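Local coordinates for protein dTDP-4-dehydrorhamnose reductase (Bacillus anthracis, PDB 3SC6) that catalyses the NADP(H)-dependent interconversion of dTDP-4-dehydrorhamnose and dTDP-L-rhamnose in the rhamnose biosynthetic pathway, at residues V212-C218 with M270-E274; V151-W155 with Y254-Q258. One frame throughout, in Å; residues are numbered along the deposited sequence.

Contact 1 (V212-C218 with M270-E274); sequences VSNTGSC and MPSWE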
# COMPACT_ATOMS: atom_id res chain seq x y z
N VAL A 212 6.15 -3.97 4.92
CA VAL A 212 6.32 -4.86 3.77
C VAL A 212 6.57 -4.04 2.52
O VAL A 212 5.70 -3.28 2.06
CB VAL A 212 5.08 -5.73 3.56
CG1 VAL A 212 5.28 -6.63 2.34
CG2 VAL A 212 4.80 -6.56 4.80
N SER A 213 7.77 -4.19 1.96
CA SER A 213 8.18 -3.49 0.76
C SER A 213 9.31 -4.27 0.16
O SER A 213 9.88 -5.13 0.81
CB SER A 213 8.71 -2.10 1.11
OG SER A 213 7.73 -1.32 1.76
N ASN A 214 9.64 -3.98 -1.10
CA ASN A 214 10.73 -4.68 -1.74
C ASN A 214 12.03 -4.14 -1.16
O ASN A 214 12.10 -2.98 -0.73
CB ASN A 214 10.68 -4.53 -3.26
CG ASN A 214 9.46 -5.19 -3.87
OD1 ASN A 214 9.15 -4.97 -5.04
ND2 ASN A 214 8.75 -5.98 -3.09
N THR A 215 13.05 -4.99 -1.13
CA THR A 215 14.36 -4.65 -0.60
C THR A 215 15.09 -3.60 -1.42
O THR A 215 14.83 -3.43 -2.61
CB THR A 215 15.25 -5.91 -0.55
OG1 THR A 215 14.63 -6.91 0.26
CG2 THR A 215 16.64 -5.58 -0.01
N GLY A 216 15.99 -2.88 -0.76
CA GLY A 216 16.80 -1.84 -1.40
C GLY A 216 16.17 -0.46 -1.51
O GLY A 216 14.95 -0.31 -1.50
N SER A 217 17.04 0.54 -1.58
CA SER A 217 16.62 1.93 -1.70
C SER A 217 16.61 2.21 -3.20
O SER A 217 17.16 1.42 -3.98
CB SER A 217 17.59 2.86 -0.99
OG SER A 217 18.89 2.78 -1.55
N CYS A 218 16.02 3.32 -3.60
CA CYS A 218 15.94 3.66 -5.01
C CYS A 218 15.57 5.13 -5.17
O CYS A 218 15.69 5.91 -4.23
CB CYS A 218 14.89 2.74 -5.64
SG CYS A 218 14.63 2.88 -7.39
N MET A 270 11.75 -9.87 1.57
CA MET A 270 11.07 -9.55 0.33
C MET A 270 12.11 -9.46 -0.77
O MET A 270 13.29 -9.26 -0.50
CB MET A 270 10.40 -8.18 0.46
CG MET A 270 9.29 -8.07 1.49
SD MET A 270 7.83 -9.02 1.05
CE MET A 270 7.34 -8.19 -0.46
N PRO A 271 11.67 -9.63 -2.03
CA PRO A 271 12.64 -9.52 -3.11
C PRO A 271 13.04 -8.06 -3.26
O PRO A 271 12.38 -7.19 -2.70
CB PRO A 271 11.85 -9.98 -4.35
CG PRO A 271 10.66 -10.70 -3.82
CD PRO A 271 10.36 -10.09 -2.50
N SER A 272 14.10 -7.79 -4.01
CA SER A 272 14.55 -6.42 -4.21
C SER A 272 13.57 -5.73 -5.16
O SER A 272 12.89 -6.40 -5.93
CB SER A 272 15.95 -6.39 -4.80
OG SER A 272 15.98 -7.05 -6.05
N TRP A 273 13.49 -4.41 -5.09
CA TRP A 273 12.58 -3.66 -5.96
C TRP A 273 12.96 -3.94 -7.40
O TRP A 273 12.11 -4.01 -8.29
CB TRP A 273 12.67 -2.15 -5.69
CG TRP A 273 14.03 -1.55 -5.95
CD1 TRP A 273 15.04 -1.39 -5.05
CD2 TRP A 273 14.51 -1.04 -7.20
NE1 TRP A 273 16.13 -0.81 -5.66
CE2 TRP A 273 15.83 -0.58 -6.98
CE3 TRP A 273 13.96 -0.93 -8.48
CZ2 TRP A 273 16.60 -0.02 -7.99
CZ3 TRP A 273 14.73 -0.37 -9.48
CH2 TRP A 273 16.03 0.08 -9.23
N GLU A 274 14.26 -4.11 -7.61
CA GLU A 274 14.83 -4.40 -8.91
C GLU A 274 14.27 -5.72 -9.40
O GLU A 274 13.88 -5.86 -10.56
CB GLU A 274 16.35 -4.51 -8.76
CG GLU A 274 16.98 -3.24 -8.19
CD GLU A 274 18.47 -3.36 -7.94
OE1 GLU A 274 19.02 -4.46 -8.14
OE2 GLU A 274 19.07 -2.36 -7.51
O HOH W 1 9.45 -3.46 -7.34
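Thr215 and Ser272 bring two irregular backbones together in a single bridge, an example of how one residue can fasten a helix start to a loop. Thr215 N donates to Pro271 O at 2.8 Å, and Trp273 N returns a bond to Thr215 O at 3.0 Å. A third bond comes from a side chain: Thr215 OG1 donates to Met270 O at 2.8 Å from above the carbonyl plane, brought there by a chi1 of -59° that sets the hydroxyl beside its own backbone N. Ser272 uses its OG otherwise, capping Glu275 N as N-cap of helix 273-283.

Sulfur-aromatic packing covers the far end. Cys218 SG sits over one face of the Trp273 indole, 3.5 Å from the centroid of the six-membered ring, while the CG of Glu274 covers the opposite face. Cys218 CB adds a CH-pi contact to the five-membered ring.

Apolar contact takes the other end, where the bent Met270 chain crosses Val212 at about a right angle, Met270 SD lying 3.7 Å from Val212 CG1.

Three bonds thus tie Thr215 to the residues just before and at the start of helix 273-283, so directional polar bonds carry the middle of the contact and sulfur packing its ends.

Contact 2 (V151-W155 with Y254-Q258); sequences VRTSW and YSIFQ. With NAP (NADP nicotinamide-adenine-dinucleotide phosphate), chain G.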
# COMPACT_ATOMS: atom_id res chain seq x y z
N VAL A 151 -0.12 -3.42 7.98
CA VAL A 151 0.92 -3.58 6.98
C VAL A 151 1.24 -2.30 6.21
O VAL A 151 0.50 -1.89 5.31
CB VAL A 151 0.54 -4.70 5.97
CG1 VAL A 151 1.61 -4.83 4.89
CG2 VAL A 151 0.34 -6.03 6.69
N ARG A 152 2.34 -1.66 6.58
CA ARG A 152 2.78 -0.43 5.93
C ARG A 152 3.61 -0.79 4.71
O ARG A 152 4.51 -1.63 4.79
CB ARG A 152 3.64 0.37 6.90
CG ARG A 152 2.89 0.85 8.11
CD ARG A 152 3.81 1.42 9.14
NE ARG A 152 3.08 1.89 10.31
CZ ARG A 152 3.66 2.28 11.44
NH1 ARG A 152 4.97 2.18 11.59
NH2 ARG A 152 2.91 2.69 12.45
N THR A 153 3.29 -0.16 3.58
CA THR A 153 4.00 -0.40 2.34
C THR A 153 4.31 0.96 1.73
O THR A 153 3.99 1.98 2.33
CB THR A 153 3.18 -1.25 1.37
OG1 THR A 153 3.98 -1.59 0.22
CG2 THR A 153 1.92 -0.50 0.94
N SER A 154 4.91 0.99 0.53
CA SER A 154 5.24 2.26 -0.12
C SER A 154 5.59 2.12 -1.60
O SER A 154 6.08 1.06 -2.01
CB SER A 154 6.46 2.87 0.57
OG SER A 154 7.58 2.00 0.47
N TRP A 155 5.34 3.17 -2.39
CA TRP A 155 5.66 3.12 -3.82
C TRP A 155 5.10 1.85 -4.42
O TRP A 155 5.78 1.11 -5.13
CB TRP A 155 7.19 3.17 -3.94
CG TRP A 155 7.77 4.51 -3.59
CD1 TRP A 155 7.53 5.25 -2.47
CD2 TRP A 155 8.89 5.14 -4.24
NE1 TRP A 155 8.31 6.38 -2.46
CE2 TRP A 155 9.17 6.32 -3.52
CE3 TRP A 155 9.63 4.85 -5.38
CZ2 TRP A 155 10.17 7.21 -3.91
CZ3 TRP A 155 10.63 5.73 -5.77
CH2 TRP A 155 10.89 6.90 -5.03
N TYR A 254 13.59 10.43 2.04
CA TYR A 254 14.01 9.05 2.27
C TYR A 254 12.86 8.22 2.83
O TYR A 254 12.65 8.17 4.04
CB TYR A 254 15.18 8.97 3.27
CG TYR A 254 16.44 9.69 2.85
CD1 TYR A 254 16.66 11.01 3.22
CD2 TYR A 254 17.41 9.04 2.09
CE1 TYR A 254 17.83 11.68 2.84
CE2 TYR A 254 18.58 9.70 1.71
CZ TYR A 254 18.78 11.01 2.09
OH TYR A 254 19.93 11.67 1.72
N SER A 255 12.11 7.56 1.95
CA SER A 255 10.99 6.72 2.36
C SER A 255 11.38 5.25 2.29
O SER A 255 11.06 4.55 1.33
CB SER A 255 9.77 6.99 1.48
OG SER A 255 10.04 6.71 0.11
N ILE A 256 12.09 4.80 3.32
CA ILE A 256 12.55 3.41 3.40
C ILE A 256 12.23 2.81 4.75
O ILE A 256 12.27 3.49 5.77
CB ILE A 256 14.09 3.35 3.22
CG1 ILE A 256 14.51 4.01 1.91
CG2 ILE A 256 14.58 1.91 3.28
CD1 ILE A 256 16.00 4.00 1.69
N PHE A 257 11.89 1.52 4.76
CA PHE A 257 11.57 0.83 6.01
C PHE A 257 12.65 -0.17 6.36
O PHE A 257 13.42 -0.61 5.50
CB PHE A 257 10.31 -0.03 5.90
CG PHE A 257 9.05 0.71 5.61
CD1 PHE A 257 8.54 1.62 6.51
CD2 PHE A 257 8.28 0.37 4.51
CE1 PHE A 257 7.34 2.26 6.26
CE2 PHE A 257 7.08 1.00 4.26
CZ PHE A 257 6.61 1.94 5.15
N GLN A 258 12.69 -0.53 7.64
CA GLN A 258 13.62 -1.51 8.14
C GLN A 258 12.65 -2.67 8.30
O GLN A 258 11.56 -2.49 8.83
CB GLN A 258 14.27 -1.13 9.47
CG GLN A 258 15.08 0.15 9.43
CD GLN A 258 15.79 0.45 10.73
OE1 GLN A 258 16.34 1.54 10.91
NE2 GLN A 258 15.79 -0.50 11.66
PA NAP G . -6.34 2.87 -4.79
O1A NAP G . -6.77 4.31 -4.67
O2A NAP G . -6.30 2.22 -6.16
O5B NAP G . -7.27 1.96 -3.84
C5B NAP G . -8.17 2.52 -2.90
C4B NAP G . -9.59 2.10 -3.26
O4B NAP G . -10.49 2.46 -2.19
C3B NAP G . -10.09 2.79 -4.53
O3B NAP G . -10.51 1.84 -5.51
C2B NAP G . -11.27 3.62 -4.07
O2B NAP G . -12.30 3.66 -5.05
C1B NAP G . -11.70 2.91 -2.79
N9A NAP G . -12.55 3.77 -1.93
C8A NAP G . -12.58 5.12 -1.88
N7A NAP G . -13.52 5.50 -0.98
C5A NAP G . -14.08 4.39 -0.49
C6A NAP G . -15.16 4.13 0.50
N6A NAP G . -15.79 5.15 1.12
N1A NAP G . -15.48 2.84 0.77
C2A NAP G . -14.85 1.83 0.14
N3A NAP G . -13.87 2.05 -0.76
C4A NAP G . -13.48 3.31 -1.09
O3 NAP G . -4.89 2.71 -4.09
PN NAP G . -4.26 1.27 -3.69
O1N NAP G . -2.76 1.37 -3.84
O2N NAP G . -5.03 0.15 -4.36
O5D NAP G . -4.58 1.18 -2.12
C5D NAP G . -4.01 0.15 -1.32
C4D NAP G . -3.62 0.69 0.06
O4D NAP G . -2.21 0.90 0.13
C3D NAP G . -4.29 2.03 0.38
O3D NAP G . -4.99 1.94 1.63
C2D NAP G . -3.16 3.03 0.48
O2D NAP G . -3.41 3.95 1.54
C1D NAP G . -1.93 2.18 0.73
N1N NAP G . -0.69 2.75 0.18
C2N NAP G . -0.58 2.98 -1.14
C3N NAP G . 0.58 3.52 -1.68
C7N NAP G . 0.67 3.77 -3.16
O7N NAP G . -0.32 3.57 -3.85
N7N NAP G . 1.80 4.21 -3.70
C4N NAP G . 1.65 3.81 -0.83
C5N NAP G . 1.52 3.56 0.52
C6N NAP G . 0.33 3.02 1.01
P2B NAP G . -12.56 5.00 -5.92
O1X NAP G . -13.53 4.54 -6.98
O2X NAP G . -13.14 5.99 -4.94
O3X NAP G . -11.19 5.38 -6.44
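Ser255 and Phe257 lean on the C-terminal part of strand 148-157, a parallel strand of the Rossmann-fold sheet, and illustrate how a distant loop can back a strand whose end lines the cofactor pocket. Segment 254-258 has no regular structure and meets the strand through side chains; the nearest CA atoms, those of Ser154 and Ser255, are 7.7 Å apart.

Ser255 comes first. Its hydroxyl reaches the indole of Trp155, with Ser255 OG 3.1 Å from Trp155 NE1, and OG is hydrogen-bonded to Ile185 O in the neighbouring strand. Trp155 is stacked on Trp220 as well.

Ile256 points away from the strand, between two residues that point toward it. Phe257, with CG anti to its carbonyl carbon (chi1 -62°), reaches residues 152-154: its CZ touches the side chain of Arg152 at CB, 3.8 Å away, and the edge of the ring, through CE2, meets Thr153 C, also at 3.8 Å. The extended Arg152 chain leads away from the ring to a salt bridge with Glu138 and a hydrogen bond to His211, whose own ring meets that of Phe257.

The same part of the strand also touches the NADP. The Thr153 side chain points away from segment 254-258, and its CG2 lies 3.9 Å from C6N of the nicotinamide. Thr153 O lies 3.4 Å from C5N, and Ser154 CA is 4.0 Å from C4N, the carbon that exchanges hydride in nicotinamide cofactors.

The two contacts meet where the loop 212-218 leaves strand 208-211, beside strand 148-157, their centres 9 Å apart and their segments alternating along the chain. Here Val212 N lies 2.9 Å from Arg152 O, a probable hydrogen bond, and Val212 O accepts a bond from Thr153 OG1. Side chains meet too: Ser213 OG lies 3.3 Å from Phe257 CD2, and Ser217 CB 3.3 Å from Ile256 CD1. Contact 2 holds Thr153, Ser154 and Trp155 of the NADP pocket, whereas contact 1 is farther off, the side chain of Ser213 lying about 8 Å from the NADP. Contact 1 therefore connects helix 273-283 to the strand that touches the nicotinamide indirectly, by way of segment 212-218.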